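Local coordinates for protein arabinan endo-1,5-alpha-l-arabinosidase A (Cellvibrio cellulosa, PDB 1GYH) that hydrolyses the alpha-1,5-arabinofuranosyl linkages of linear arabinan, releasing almost exclusively arabinotriose, as a family 43 glycoside hydrolase built as a five-bladed beta-propeller, at residues 69-73 with 74-78; 82-85 with 86-89; 281-284 with 285-288. All coordinates share one frame; numbering follows the deposited sequence.

Contact 1 of 3, residues 69-73 with 74-78; sequences IYQHK and GLFYL
Tyr70 and Tyr77 exchange two backbone hydrogen bonds, as do His72 and Leu75, and so zip strands 69-72 and 75-78 into an antiparallel hairpin whose N-to-C directions lie 151° apart. A type I' turn with Lys73 and Gly74 at its corners closes it; Gly74, with positive phi, has a backbone in which a side chain would collide with the carbonyl of Lys73. On the face bearing Ile69, Gln71, Phe76 and Leu78, the side chains of Gln71 and Phe76 run alongside each other in the same direction. Gln71 CD comes within 3.4 Å of Phe76 CE2, the amide inclined 35° to the ring. Thr13 OG1 and Arg14 O take hydrogen bonds from Gln71 NE2, while OE1 accepts one from a water, 2.8 Å away. Farther along, Ile69 CD1 approaches Leu78 CB at 4.2 Å. The other face carries an aromatic pair: the edge of His72 is turned toward the face of Tyr77 in an offset T-shaped contact, centroids 5.8 Å apart and planes at 79°. With CG anti to the backbone N, the His72 ring stands beside Tyr77, its CD2 4.0 Å from Tyr77 OH. Nearer the backbone, His72 CB packs 3.8 Å from Tyr77 CE1. This is a tight two-residue beta hairpin, joining the adjacent antiparallel strands 63-72 and 75-82 within one propeller blade.

Contact 2 of 3, residues 82-85 with 86-89; sequences VSAF and GKNT
Ala84 and Lys87 are joined by the one direct hydrogen bond between 82-85 and 86-89: Lys87 N donates to Ala84 O over 3.1 Å, at an N-H...O angle of 158°. It closes a type II beta turn with Phe85 and Gly86 at the corners. Gly86 has a positive phi of 83°, where a CB would run into the carbonyl oxygen of Phe85, and the sharp reversal depends on that backbone shape.

Water supplies a second polar link. One molecule lies 2.8 Å from Ser83 OG and donates to Lys87 O at 2.9 Å, spanning the mouth of the turn where hydroxyl and carbonyl are too far apart to bond directly. Ser83 OG also has Ser90 OG as a hydrogen-bond partner. A weaker polar contact comes from the backbone: the CA-H of Ser83 is directed at Thr89 O, with CA and O 3.6 Å apart. Thr89 O and Ala84 N are both buried here without a hydrogen-bonding partner in the model.

Van der Waals contacts are few. Ala84 CB meets Thr89 OG1 at 3.9 Å, the hydroxyl lying between its own N and carbonyl carbon (chi1 54°). At the start of the Lys87 side chain, CB rests 3.7 Å from Ala84 O, and the chain beyond leads away from the turn.

Gly86 and Lys87 probably contribute to substrate binding. The segment forms the connection between antiparallel strands 75-82 and 90-97; Val82 bonds through its backbone to Ala91, Phe85 brings its ring against Trp65 of strand 63-72, and Asn88 packs on Pro120 and Asn126.

Contact 3 of 3, residues 281-284 with 285-288; sequences AADN and YLQK
Asp283 reaches across to Lys288, and that lysine can be followed from CB to its tip. CB already points toward the turn, with CG anti to the carbonyl carbon; a bend at chi2 (-54°) sets the direction of CD, and each atom from CB on brings the chain nearer Asp283. CE arrives 3.3 Å from Asp283 OD2, and a second bend at chi4 (-42°) sets NZ against the same oxygen at 2.8 Å. This salt bridge uses the anti lone pair of OD2, the one facing away from OD1, and the two side chains cross at about a right angle. NZ also donates to Leu286 O, 3.0 Å away, and forms a salt bridge with Glu280 OE1, so the ammonium group is held by two acidic residues and a backbone carbonyl.

The backbone makes a type I' turn from Asp283 to Leu286, with Asn284 and Tyr285 at its corners, both with positive phi. Leu286 N donates to Asp283 O at 3.0 Å, approaching from above the carbonyl plane. Leu286 CD2 then lies 3.7 Å from Asp283 OD2, an apolar methyl beside the carboxylate.

Tyr285 packs in a different way. Ala281 sits over one face of its ring, with CA 4.1 Å from the centroid in a CH-pi contact, while Ala281 CB touches CE1 toward the rim. Val258 and Lys215 also meet the tyrosine. Next along the strand from the turn, Gln287 probably binds substrate.

With Lys288 buried, two carboxylates probably offset its charge and would favour the protonated form, while the lysine in turn ties the turn to strand 271-280 through Glu280.

How the contacts relate
Each contact is built on a beta turn in the connection between consecutive antiparallel strands; only contact 1 is a two-residue hairpin. Contacts 1 and 2 bracket the same strand, 75-82, reached from 63-72 at one end and left for 90-97 at the other; their centres lie 26 Å apart. Contact 3 belongs to a different sheet, joining 271-280 to 286-296, and stands on the opposite side of the chain's centre from contact 1. Contacts 1 and 2 are partly buried, whereas contact 3 is a surface contact around one buried lysine. Paired strands and aromatic packing dominate contact 1, water and backbone contact 2, charge contact 3. Only contacts 2 and 3 contain residues thought to bind substrate.

Contact 1 of 3, residues 69-73 with 74-78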
# COMPACT_ATOMS: atom_id res chain seq x y z
N ILE A 69 -6.58 -2.47 -3.59
CA ILE A 69 -7.89 -2.96 -4.05
C ILE A 69 -9.00 -2.15 -3.38
O ILE A 69 -8.94 -1.89 -2.16
CB ILE A 69 -7.99 -4.51 -3.85
CG1 ILE A 69 -9.29 -5.07 -4.43
CG2 ILE A 69 -7.92 -4.91 -2.36
CD1 ILE A 69 -9.32 -5.07 -5.98
N TYR A 70 -9.99 -1.72 -4.18
CA TYR A 70 -11.08 -0.87 -3.72
C TYR A 70 -12.38 -1.24 -4.40
O TYR A 70 -12.44 -1.30 -5.62
CB TYR A 70 -10.76 0.60 -4.00
CG TYR A 70 -11.72 1.60 -3.37
CD1 TYR A 70 -11.70 1.86 -1.98
CD2 TYR A 70 -12.64 2.30 -4.15
CE1 TYR A 70 -12.59 2.77 -1.40
CE2 TYR A 70 -13.51 3.22 -3.58
CZ TYR A 70 -13.49 3.46 -2.20
OH TYR A 70 -14.41 4.37 -1.63
N GLN A 71 -13.42 -1.50 -3.59
CA GLN A 71 -14.76 -1.77 -4.10
C GLN A 71 -15.62 -0.48 -4.18
O GLN A 71 -15.67 0.33 -3.23
CB GLN A 71 -15.47 -2.82 -3.22
CG GLN A 71 -14.76 -4.17 -3.23
CD GLN A 71 -15.54 -5.31 -2.65
OE1 GLN A 71 -16.73 -5.47 -2.97
NE2 GLN A 71 -14.87 -6.14 -1.82
N HIS A 72 -16.28 -0.29 -5.32
CA HIS A 72 -17.02 0.94 -5.62
C HIS A 72 -18.10 0.65 -6.65
O HIS A 72 -17.79 0.17 -7.74
CB HIS A 72 -16.08 1.99 -6.19
CG HIS A 72 -16.75 3.29 -6.56
ND1 HIS A 72 -17.05 4.27 -5.63
CD2 HIS A 72 -17.14 3.78 -7.76
CE1 HIS A 72 -17.61 5.30 -6.24
NE2 HIS A 72 -17.68 5.03 -7.54
N LYS A 73 -19.36 0.95 -6.30
CA LYS A 73 -20.54 0.73 -7.14
C LYS A 73 -20.57 -0.64 -7.84
O LYS A 73 -20.87 -0.73 -9.03
CB LYS A 73 -20.73 1.86 -8.17
CG LYS A 73 -20.98 3.26 -7.59
CD LYS A 73 -21.23 4.29 -8.69
CE LYS A 73 -21.00 5.71 -8.22
NZ LYS A 73 -22.08 6.17 -7.32
N GLY A 74 -20.30 -1.71 -7.10
CA GLY A 74 -20.45 -3.04 -7.66
C GLY A 74 -19.23 -3.56 -8.42
O GLY A 74 -19.19 -4.76 -8.76
N LEU A 75 -18.23 -2.70 -8.64
CA LEU A 75 -16.99 -3.10 -9.32
C LEU A 75 -15.76 -3.19 -8.41
O LEU A 75 -15.74 -2.65 -7.28
CB LEU A 75 -16.68 -2.10 -10.43
CG LEU A 75 -17.73 -1.91 -11.51
CD1 LEU A 75 -17.22 -0.88 -12.50
CD2 LEU A 75 -18.06 -3.22 -12.21
N PHE A 76 -14.71 -3.84 -8.93
CA PHE A 76 -13.43 -3.98 -8.24
C PHE A 76 -12.36 -3.14 -8.99
O PHE A 76 -12.11 -3.40 -10.17
CB PHE A 76 -13.01 -5.46 -8.15
CG PHE A 76 -13.93 -6.30 -7.33
CD1 PHE A 76 -15.11 -6.79 -7.85
CD2 PHE A 76 -13.64 -6.55 -6.00
CE1 PHE A 76 -15.99 -7.58 -7.06
CE2 PHE A 76 -14.50 -7.33 -5.22
CZ PHE A 76 -15.68 -7.81 -5.74
N TYR A 77 -11.78 -2.16 -8.31
CA TYR A 77 -10.75 -1.27 -8.84
C TYR A 77 -9.39 -1.69 -8.23
O TYR A 77 -9.20 -1.65 -7.01
CB TYR A 77 -11.04 0.18 -8.50
CG TYR A 77 -12.21 0.79 -9.21
CD1 TYR A 77 -13.52 0.44 -8.88
CD2 TYR A 77 -12.03 1.72 -10.20
CE1 TYR A 77 -14.57 0.99 -9.52
CE2 TYR A 77 -13.12 2.27 -10.85
CZ TYR A 77 -14.37 1.90 -10.50
OH TYR A 77 -15.45 2.44 -11.13
N LEU A 78 -8.46 -2.09 -9.10
CA LEU A 78 -7.14 -2.53 -8.70
C LEU A 78 -6.13 -1.51 -9.25
O LEU A 78 -5.87 -1.48 -10.45
CB LEU A 78 -6.88 -3.92 -9.26
CG LEU A 78 -5.45 -4.46 -9.08
CD1 LEU A 78 -5.14 -4.53 -7.56
CD2 LEU A 78 -5.21 -5.83 -9.72
O HOH W 1 -17.78 -4.52 -5.41

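Contact 2 of 3, residues 82-85 with 86-89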
# COMPACT_ATOMS: atom_id res chain seq x y z
N VAL A 82 3.82 1.08 -12.01
CA VAL A 82 4.91 0.79 -12.98
C VAL A 82 6.08 1.72 -12.63
O VAL A 82 5.94 2.93 -12.54
CB VAL A 82 4.42 1.06 -14.40
CG1 VAL A 82 5.59 1.09 -15.39
CG2 VAL A 82 3.38 0.03 -14.83
N SER A 83 7.26 1.16 -12.42
CA SER A 83 8.39 1.97 -11.99
C SER A 83 9.74 1.38 -12.40
O SER A 83 9.81 0.46 -13.21
CB SER A 83 8.33 2.14 -10.47
OG SER A 83 9.16 3.20 -10.01
N ALA A 84 10.79 1.95 -11.83
CA ALA A 84 12.15 1.43 -11.95
C ALA A 84 12.92 1.71 -10.69
O ALA A 84 12.86 2.82 -10.12
CB ALA A 84 12.87 2.08 -13.19
N PHE A 85 13.67 0.73 -10.22
CA PHE A 85 14.36 0.87 -8.94
C PHE A 85 15.25 2.09 -8.88
O PHE A 85 16.04 2.34 -9.78
CB PHE A 85 15.16 -0.41 -8.58
CG PHE A 85 14.29 -1.50 -7.96
CD1 PHE A 85 13.74 -1.31 -6.68
CD2 PHE A 85 13.97 -2.67 -8.68
CE1 PHE A 85 12.90 -2.30 -6.09
CE2 PHE A 85 13.15 -3.68 -8.10
CZ PHE A 85 12.61 -3.49 -6.81
N GLY A 86 15.10 2.86 -7.81
CA GLY A 86 15.92 4.03 -7.61
C GLY A 86 15.49 5.32 -8.33
O GLY A 86 16.12 6.36 -8.12
N LYS A 87 14.47 5.24 -9.17
CA LYS A 87 14.07 6.36 -10.00
C LYS A 87 12.61 6.78 -9.83
O LYS A 87 11.78 6.04 -9.30
CB LYS A 87 14.31 5.99 -11.45
CG LYS A 87 15.77 5.62 -11.71
CD LYS A 87 16.09 5.72 -13.18
CE LYS A 87 16.45 4.42 -13.79
NZ LYS A 87 17.50 4.72 -14.78
N ASN A 88 12.27 7.96 -10.30
CA ASN A 88 10.86 8.36 -10.27
C ASN A 88 10.25 8.44 -11.65
O ASN A 88 9.34 9.22 -11.86
CB ASN A 88 10.60 9.62 -9.41
CG ASN A 88 11.18 10.91 -10.00
OD1 ASN A 88 12.20 10.90 -10.71
ND2 ASN A 88 10.52 12.03 -9.68
N THR A 89 10.76 7.64 -12.58
CA THR A 89 10.08 7.34 -13.85
C THR A 89 9.00 6.29 -13.53
O THR A 89 9.25 5.06 -13.59
CB THR A 89 11.05 6.77 -14.87
OG1 THR A 89 11.74 5.62 -14.33
CG2 THR A 89 12.17 7.83 -15.27
O HOH W 2 10.68 3.87 -7.81

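Contact 3 of 3, residues 281-284 with 285-288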
# COMPACT_ATOMS: atom_id res chain seq x y z
N ALA A 281 14.09 -13.91 9.15
CA ALA A 281 15.52 -14.14 9.24
C ALA A 281 15.91 -15.60 9.11
O ALA A 281 16.95 -15.90 8.55
CB ALA A 281 16.08 -13.56 10.53
N ALA A 282 15.10 -16.53 9.62
CA ALA A 282 15.41 -17.95 9.56
C ALA A 282 15.19 -18.58 8.17
O ALA A 282 15.50 -19.75 7.98
CB ALA A 282 14.60 -18.72 10.62
N ASP A 283 14.64 -17.82 7.23
CA ASP A 283 14.33 -18.30 5.87
C ASP A 283 14.90 -17.32 4.82
O ASP A 283 14.16 -16.80 4.01
CB ASP A 283 12.80 -18.43 5.69
CG ASP A 283 12.40 -19.08 4.36
OD1 ASP A 283 13.20 -19.87 3.80
OD2 ASP A 283 11.29 -18.87 3.81
N ASN A 284 16.22 -17.09 4.85
CA ASN A 284 16.85 -16.13 3.92
C ASN A 284 16.22 -14.75 3.77
O ASN A 284 16.24 -14.15 2.68
CB ASN A 284 16.93 -16.75 2.52
CG ASN A 284 17.65 -18.06 2.52
OD1 ASN A 284 18.81 -18.13 2.95
ND2 ASN A 284 16.96 -19.14 2.08
N TYR A 285 15.63 -14.23 4.84
CA TYR A 285 14.93 -12.94 4.80
C TYR A 285 13.81 -12.83 3.77
O TYR A 285 13.50 -11.74 3.29
CB TYR A 285 15.92 -11.74 4.70
CG TYR A 285 16.98 -11.76 5.79
CD1 TYR A 285 16.75 -11.18 7.05
CD2 TYR A 285 18.19 -12.39 5.59
CE1 TYR A 285 17.68 -11.22 8.05
CE2 TYR A 285 19.13 -12.44 6.59
CZ TYR A 285 18.87 -11.86 7.82
OH TYR A 285 19.81 -11.93 8.81
N LEU A 286 13.19 -13.96 3.47
CA LEU A 286 12.04 -13.99 2.56
C LEU A 286 10.77 -13.45 3.25
O LEU A 286 10.31 -14.00 4.26
CB LEU A 286 11.80 -15.41 2.05
CG LEU A 286 10.63 -15.61 1.04
CD1 LEU A 286 10.79 -14.72 -0.20
CD2 LEU A 286 10.49 -17.08 0.63
N GLN A 287 10.22 -12.42 2.65
CA GLN A 287 9.02 -11.69 3.07
C GLN A 287 7.82 -12.67 3.15
O GLN A 287 7.56 -13.43 2.21
CB GLN A 287 8.72 -10.59 2.04
CG GLN A 287 8.74 -11.07 0.58
CD GLN A 287 10.06 -10.80 -0.18
OE1 GLN A 287 11.16 -10.81 0.41
NE2 GLN A 287 9.95 -10.64 -1.50
N LYS A 288 7.13 -12.66 4.31
CA LYS A 288 5.94 -13.45 4.51
C LYS A 288 4.76 -12.50 4.83
O LYS A 288 4.94 -11.43 5.44
CB LYS A 288 6.14 -14.41 5.68
CG LYS A 288 7.30 -15.38 5.57
CD LYS A 288 7.31 -16.21 4.30
CE LYS A 288 8.38 -17.33 4.33
NZ LYS A 288 9.65 -16.89 4.88